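Local coordinates for N-acyl-D-glutamate deacylase (Bordetella bronchiseptica, PDB 3GIP), which probably hydrolyses N-acyl-D-glutamate to D-glutamate and a carboxylic acid, as a zinc-containing member of the amidohydrolase superfamily, at residues Asp427-Asp432 against Ala453-Asn458; Val58-Ile63 against Gly418-Gly423. All coordinates share one frame; numbering follows the deposited sequence.

Contact 1 (Asp427-Asp432 against Ala453-Asn458); sequences DVVVFD and AGVLVN
A classic beta bulge marks the start of the pairing between 453-458 and 427-432, where A453 and G454 together face the single residue V430. The carbonyl V430 O is gripped twice, by A453 N at 2.8 Å and by G454 N at a longer 3.3 Å, while A453 CB rests 4.0 Å from V430 CG1. Beyond the bulge the regular antiparallel ladder resumes. V429 and V455 form the non-hydrogen-bonded pair between V430-G454 and V428-L456, their side chains on the opposite face of the sheet and crossing obliquely, with V429 CG2 and V455 CG2 4.1 Å apart. V428 and L456 follow as a hydrogen-bonded pair, its shorter bond running from L456 N to V428 O at 2.7 Å. At the far end the ladder passes to a side chain. D427 CG stands beside its own backbone N (chi1 -70°), and D427 OD1 takes the N-H of N458 N at 2.9 Å, nearly along the C-O axis. The other oxygen, OD2, forms a salt bridge with R417, so this buried carboxylate has charged and neutral partners at once. V455 also packs on T88 and V462. The whole illustrates an antiparallel strand pair that absorbs one extra residue through a classic bulge.

Contact 2 (Val58-Ile63 against Gly418-Gly423); sequences VAPGFI and GVLQPG
The puckered ring of P60 lies with one face against the branched end of L420, whose CG sits 3.7 Å from P60 N and equally far from P60 CG, while L420 CD2 spreads over the same face 3.8 Å from P60 CA. The CB-CG edge of the ring meets the backbone of G418 instead, with P60 CB 3.7 Å from G418 C. The second leucine methyl reaches along the strand to the peptide group between V58 and A59, where L420 CD1 lies in van der Waals contact 3.4 Å from V58 O. It also makes an apolar contact with V58 CG1, the two side chains crossing at about a right angle. Here L420 CG stands anti to its own carbonyl carbon (chi1 -65°), which carries it to the ring of P60. No direct hydrogen bond joins the segments. One water bridges them, donating to G61 O at 2.7 Å and accepting a weak bond from G418 N. Nearby, the methyl I63 CD1 approaches G418 CA; the positive phi of G418 (83°) suits glycine. The 418-423 loop thus packs along one side of strand 57-64, with strand 15-16 touching L420 through I16 and helix 397-404 touching P60 through V401.

Traced from the N terminus, the chain lays down 58-63 first and then runs through 354 residues, which include the zinc ligands C95, H218 and H248, before 418-423 returns to close contact 2. After three intervening residues 427-432 opens contact 1, which shuts a far shorter loop of 20 residues at 453-458. The two are therefore in series, neither nested nor crossed. Space joins what sequence separates: their centres lie about 9 Å apart, and 427-432 runs antiparallel to 58-63, with a probable hydrogen bond between V429 N and A59 O at 2.9 Å. Strand 428-431 thus lies between strands 57-64 and 452-457, tying the C-terminal strands to an early one.

Contact 1 (Asp427-Asp432 against Ala453-Asn458)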
loop_
_atom_site.group_PDB
_atom_site.type_symbol
_atom_site.label_atom_id
_atom_site.label_comp_id
_atom_site.label_asym_id
_atom_site.label_seq_id
_atom_site.Cartn_x
_atom_site.Cartn_y
_atom_site.Cartn_z
ATOM N N ASP A 427 12.536 -9.494 -9.848
ATOM C CA ASP A 427 11.712 -9.504 -8.637
ATOM C C ASP A 427 10.807 -10.695 -8.942
ATOM O O ASP A 427 9.995 -10.640 -9.868
ATOM C CB ASP A 427 10.863 -8.232 -8.510
ATOM C CG ASP A 427 11.689 -6.992 -8.211
ATOM O OD1 ASP A 427 12.795 -7.124 -7.645
ATOM O OD2 ASP A 427 11.218 -5.879 -8.522
ATOM N N VAL A 428 10.950 -11.770 -8.175
ATOM C CA VAL A 428 10.188 -12.985 -8.444
ATOM C C VAL A 428 9.631 -13.660 -7.204
ATOM O O VAL A 428 10.255 -13.650 -6.146
ATOM C CB VAL A 428 11.087 -14.030 -9.163
ATOM C CG1 VAL A 428 10.264 -15.228 -9.603
ATOM C CG2 VAL A 428 11.794 -13.393 -10.346
ATOM N N VAL A 429 8.451 -14.252 -7.340
ATOM C CA VAL A 429 7.855 -14.992 -6.238
ATOM C C VAL A 429 7.436 -16.348 -6.781
ATOM O O VAL A 429 6.864 -16.445 -7.868
ATOM C CB VAL A 429 6.621 -14.280 -5.622
ATOM C CG1 VAL A 429 5.533 -14.088 -6.663
ATOM C CG2 VAL A 429 6.095 -15.101 -4.448
ATOM N N VAL A 430 7.755 -17.396 -6.030
ATOM C CA VAL A 430 7.402 -18.757 -6.405
ATOM C C VAL A 430 6.411 -19.233 -5.352
ATOM O O VAL A 430 6.700 -19.177 -4.156
ATOM C CB VAL A 430 8.639 -19.682 -6.388
ATOM C CG1 VAL A 430 8.235 -21.103 -6.762
ATOM C CG2 VAL A 430 9.690 -19.153 -7.351
ATOM N N PHE A 431 5.242 -19.690 -5.785
ATOM C CA PHE A 431 4.241 -20.143 -4.828
ATOM C C PHE A 431 3.407 -21.311 -5.328
ATOM O O PHE A 431 3.291 -21.536 -6.529
ATOM C CB PHE A 431 3.327 -18.969 -4.443
ATOM C CG PHE A 431 2.459 -18.459 -5.570
ATOM C CD1 PHE A 431 1.191 -18.992 -5.787
ATOM C CD2 PHE A 431 2.906 -17.435 -6.405
ATOM C CE1 PHE A 431 0.377 -18.513 -6.818
ATOM C CE2 PHE A 431 2.098 -16.947 -7.442
ATOM C CZ PHE A 431 0.832 -17.487 -7.648
ATOM N N ASP A 432 2.851 -22.065 -4.386
ATOM C CA ASP A 432 1.998 -23.201 -4.711
ATOM C C ASP A 432 0.592 -22.622 -4.872
ATOM O O ASP A 432 0.017 -22.105 -3.917
ATOM C CB ASP A 432 2.016 -24.214 -3.567
ATOM C CG ASP A 432 1.288 -25.493 -3.915
ATOM O OD1 ASP A 432 0.242 -25.413 -4.593
ATOM O OD2 ASP A 432 1.758 -26.575 -3.500
ATOM N N ALA A 453 6.969 -20.285 -1.643
ATOM C CA ALA A 453 8.193 -21.078 -1.650
ATOM C C ALA A 453 9.476 -20.257 -1.667
ATOM O O ALA A 453 10.464 -20.632 -1.036
ATOM C CB ALA A 453 8.180 -22.039 -2.836
ATOM N N GLY A 454 9.469 -19.141 -2.386
ATOM C CA GLY A 454 10.665 -18.325 -2.448
ATOM C C GLY A 454 10.413 -16.960 -3.044
ATOM O O GLY A 454 9.464 -16.769 -3.803
ATOM N N VAL A 455 11.267 -16.006 -2.696
ATOM C CA VAL A 455 11.133 -14.650 -3.205
ATOM C C VAL A 455 12.493 -14.060 -3.538
ATOM O O VAL A 455 13.427 -14.135 -2.737
ATOM C CB VAL A 455 10.455 -13.719 -2.178
ATOM C CG1 VAL A 455 10.322 -12.317 -2.760
ATOM C CG2 VAL A 455 9.086 -14.263 -1.800
ATOM N N LEU A 456 12.595 -13.482 -4.731
ATOM C CA LEU A 456 13.821 -12.835 -5.167
ATOM C C LEU A 456 13.524 -11.358 -5.361
ATOM O O LEU A 456 12.467 -10.987 -5.877
ATOM C CB LEU A 456 14.310 -13.405 -6.504
ATOM C CG LEU A 456 14.681 -14.882 -6.623
ATOM C CD1 LEU A 456 15.120 -15.165 -8.059
ATOM C CD2 LEU A 456 15.798 -15.222 -5.648
ATOM N N VAL A 457 14.451 -10.518 -4.921
ATOM C CA VAL A 457 14.337 -9.079 -5.092
ATOM C C VAL A 457 15.591 -8.736 -5.883
ATOM O O VAL A 457 16.706 -8.942 -5.405
ATOM C CB VAL A 457 14.346 -8.332 -3.742
ATOM C CG1 VAL A 457 14.498 -6.836 -3.973
ATOM C CG2 VAL A 457 13.048 -8.610 -2.992
ATOM N N ASN A 458 15.404 -8.250 -7.105
ATOM C CA ASN A 458 16.530 -7.908 -7.965
ATOM C C ASN A 458 17.506 -9.079 -8.072
ATOM O O ASN A 458 18.729 -8.903 -8.029
ATOM C CB ASN A 458 17.226 -6.655 -7.432
ATOM C CG ASN A 458 16.312 -5.444 -7.443
ATOM O OD1 ASN A 458 16.216 -4.712 -6.461
ATOM N ND2 ASN A 458 15.637 -5.227 -8.566
#

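Contact 2 (Val58-Ile63 against Gly418-Gly423)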
loop_
_atom_site.group_PDB
_atom_site.type_symbol
_atom_site.label_atom_id
_atom_site.label_comp_id
_atom_site.label_asym_id
_atom_site.label_seq_id
_atom_site.Cartn_x
_atom_site.Cartn_y
_atom_site.Cartn_z
ATOM N N VAL A 58 5.531 -19.455 -10.972
ATOM C CA VAL A 58 6.649 -18.527 -10.904
ATOM C C VAL A 58 6.076 -17.237 -11.477
ATOM O O VAL A 58 5.694 -17.177 -12.647
ATOM C CB VAL A 58 7.835 -19.025 -11.749
ATOM C CG1 VAL A 58 8.993 -18.044 -11.656
ATOM C CG2 VAL A 58 8.261 -20.400 -11.264
ATOM N N ALA A 59 6.001 -16.208 -10.642
ATOM C CA ALA A 59 5.405 -14.947 -11.058
ATOM C C ALA A 59 6.239 -13.738 -10.677
ATOM O O ALA A 59 7.232 -13.857 -9.957
ATOM C CB ALA A 59 4.018 -14.832 -10.425
ATOM N N PRO A 60 5.856 -12.547 -11.174
ATOM C CA PRO A 60 6.628 -11.355 -10.815
ATOM C C PRO A 60 6.351 -11.107 -9.329
ATOM O O PRO A 60 5.262 -11.421 -8.847
ATOM C CB PRO A 60 6.009 -10.249 -11.675
ATOM C CG PRO A 60 5.277 -10.979 -12.775
ATOM C CD PRO A 60 4.742 -12.202 -12.076
ATOM N N GLY A 61 7.322 -10.558 -8.606
ATOM C CA GLY A 61 7.097 -10.278 -7.198
ATOM C C GLY A 61 5.910 -9.340 -7.064
ATOM O O GLY A 61 5.683 -8.495 -7.935
ATOM N N PHE A 62 5.145 -9.470 -5.984
ATOM C CA PHE A 62 3.981 -8.610 -5.813
ATOM C C PHE A 62 4.344 -7.191 -5.399
ATOM O O PHE A 62 5.283 -6.966 -4.632
ATOM C CB PHE A 62 3.009 -9.220 -4.800
ATOM C CG PHE A 62 2.636 -10.646 -5.104
ATOM C CD1 PHE A 62 2.467 -11.071 -6.420
ATOM C CD2 PHE A 62 2.450 -11.565 -4.073
ATOM C CE1 PHE A 62 2.121 -12.389 -6.705
ATOM C CE2 PHE A 62 2.103 -12.885 -4.349
ATOM C CZ PHE A 62 1.939 -13.298 -5.665
ATOM N N ILE A 63 3.586 -6.237 -5.928
ATOM C CA ILE A 63 3.801 -4.828 -5.646
ATOM C C ILE A 63 2.688 -4.302 -4.744
ATOM O O ILE A 63 1.533 -4.194 -5.158
ATOM C CB ILE A 63 3.851 -4.014 -6.964
ATOM C CG1 ILE A 63 4.992 -4.537 -7.840
ATOM C CG2 ILE A 63 4.044 -2.533 -6.664
ATOM C CD1 ILE A 63 5.163 -3.797 -9.154
ATOM N N GLY A 418 7.376 -5.699 -12.566
ATOM C CA GLY A 418 5.994 -6.136 -12.635
ATOM C C GLY A 418 5.678 -7.141 -13.724
ATOM O O GLY A 418 4.517 -7.499 -13.916
ATOM N N VAL A 419 6.698 -7.597 -14.442
ATOM C CA VAL A 419 6.498 -8.574 -15.507
ATOM C C VAL A 419 7.706 -9.489 -15.627
ATOM O O VAL A 419 8.840 -9.069 -15.404
ATOM C CB VAL A 419 6.291 -7.893 -16.883
ATOM C CG1 VAL A 419 4.965 -7.151 -16.914
ATOM C CG2 VAL A 419 7.442 -6.938 -17.161
ATOM N N LEU A 420 7.461 -10.748 -15.964
ATOM C CA LEU A 420 8.558 -11.682 -16.145
ATOM C C LEU A 420 8.867 -11.744 -17.635
ATOM O O LEU A 420 8.227 -12.479 -18.386
ATOM C CB LEU A 420 8.193 -13.078 -15.620
ATOM C CG LEU A 420 7.960 -13.216 -14.111
ATOM C CD1 LEU A 420 7.764 -14.686 -13.770
ATOM C CD2 LEU A 420 9.147 -12.652 -13.329
ATOM N N GLN A 421 9.839 -10.941 -18.054
ATOM C CA GLN A 421 10.279 -10.889 -19.446
ATOM C C GLN A 421 11.779 -10.623 -19.419
ATOM O O GLN A 421 12.286 -10.014 -18.480
ATOM C CB GLN A 421 9.556 -9.765 -20.201
ATOM C CG GLN A 421 9.672 -8.393 -19.549
ATOM C CD GLN A 421 8.952 -7.301 -20.327
ATOM O OE1 GLN A 421 7.814 -7.480 -20.776
ATOM N NE2 GLN A 421 9.608 -6.151 -20.475
ATOM N N PRO A 422 12.512 -11.084 -20.442
ATOM C CA PRO A 422 13.957 -10.844 -20.441
ATOM C C PRO A 422 14.278 -9.354 -20.332
ATOM O O PRO A 422 13.626 -8.524 -20.967
ATOM C CB PRO A 422 14.405 -11.438 -21.774
ATOM C CG PRO A 422 13.412 -12.549 -21.998
ATOM C CD PRO A 422 12.109 -11.889 -21.607
ATOM N N GLY A 423 15.275 -9.022 -19.517
ATOM C CA GLY A 423 15.671 -7.634 -19.357
ATOM C C GLY A 423 15.090 -6.921 -18.150
ATOM O O GLY A 423 15.665 -5.951 -17.657
HETATM O O HOH W 1 7.199 -7.049 -9.710
#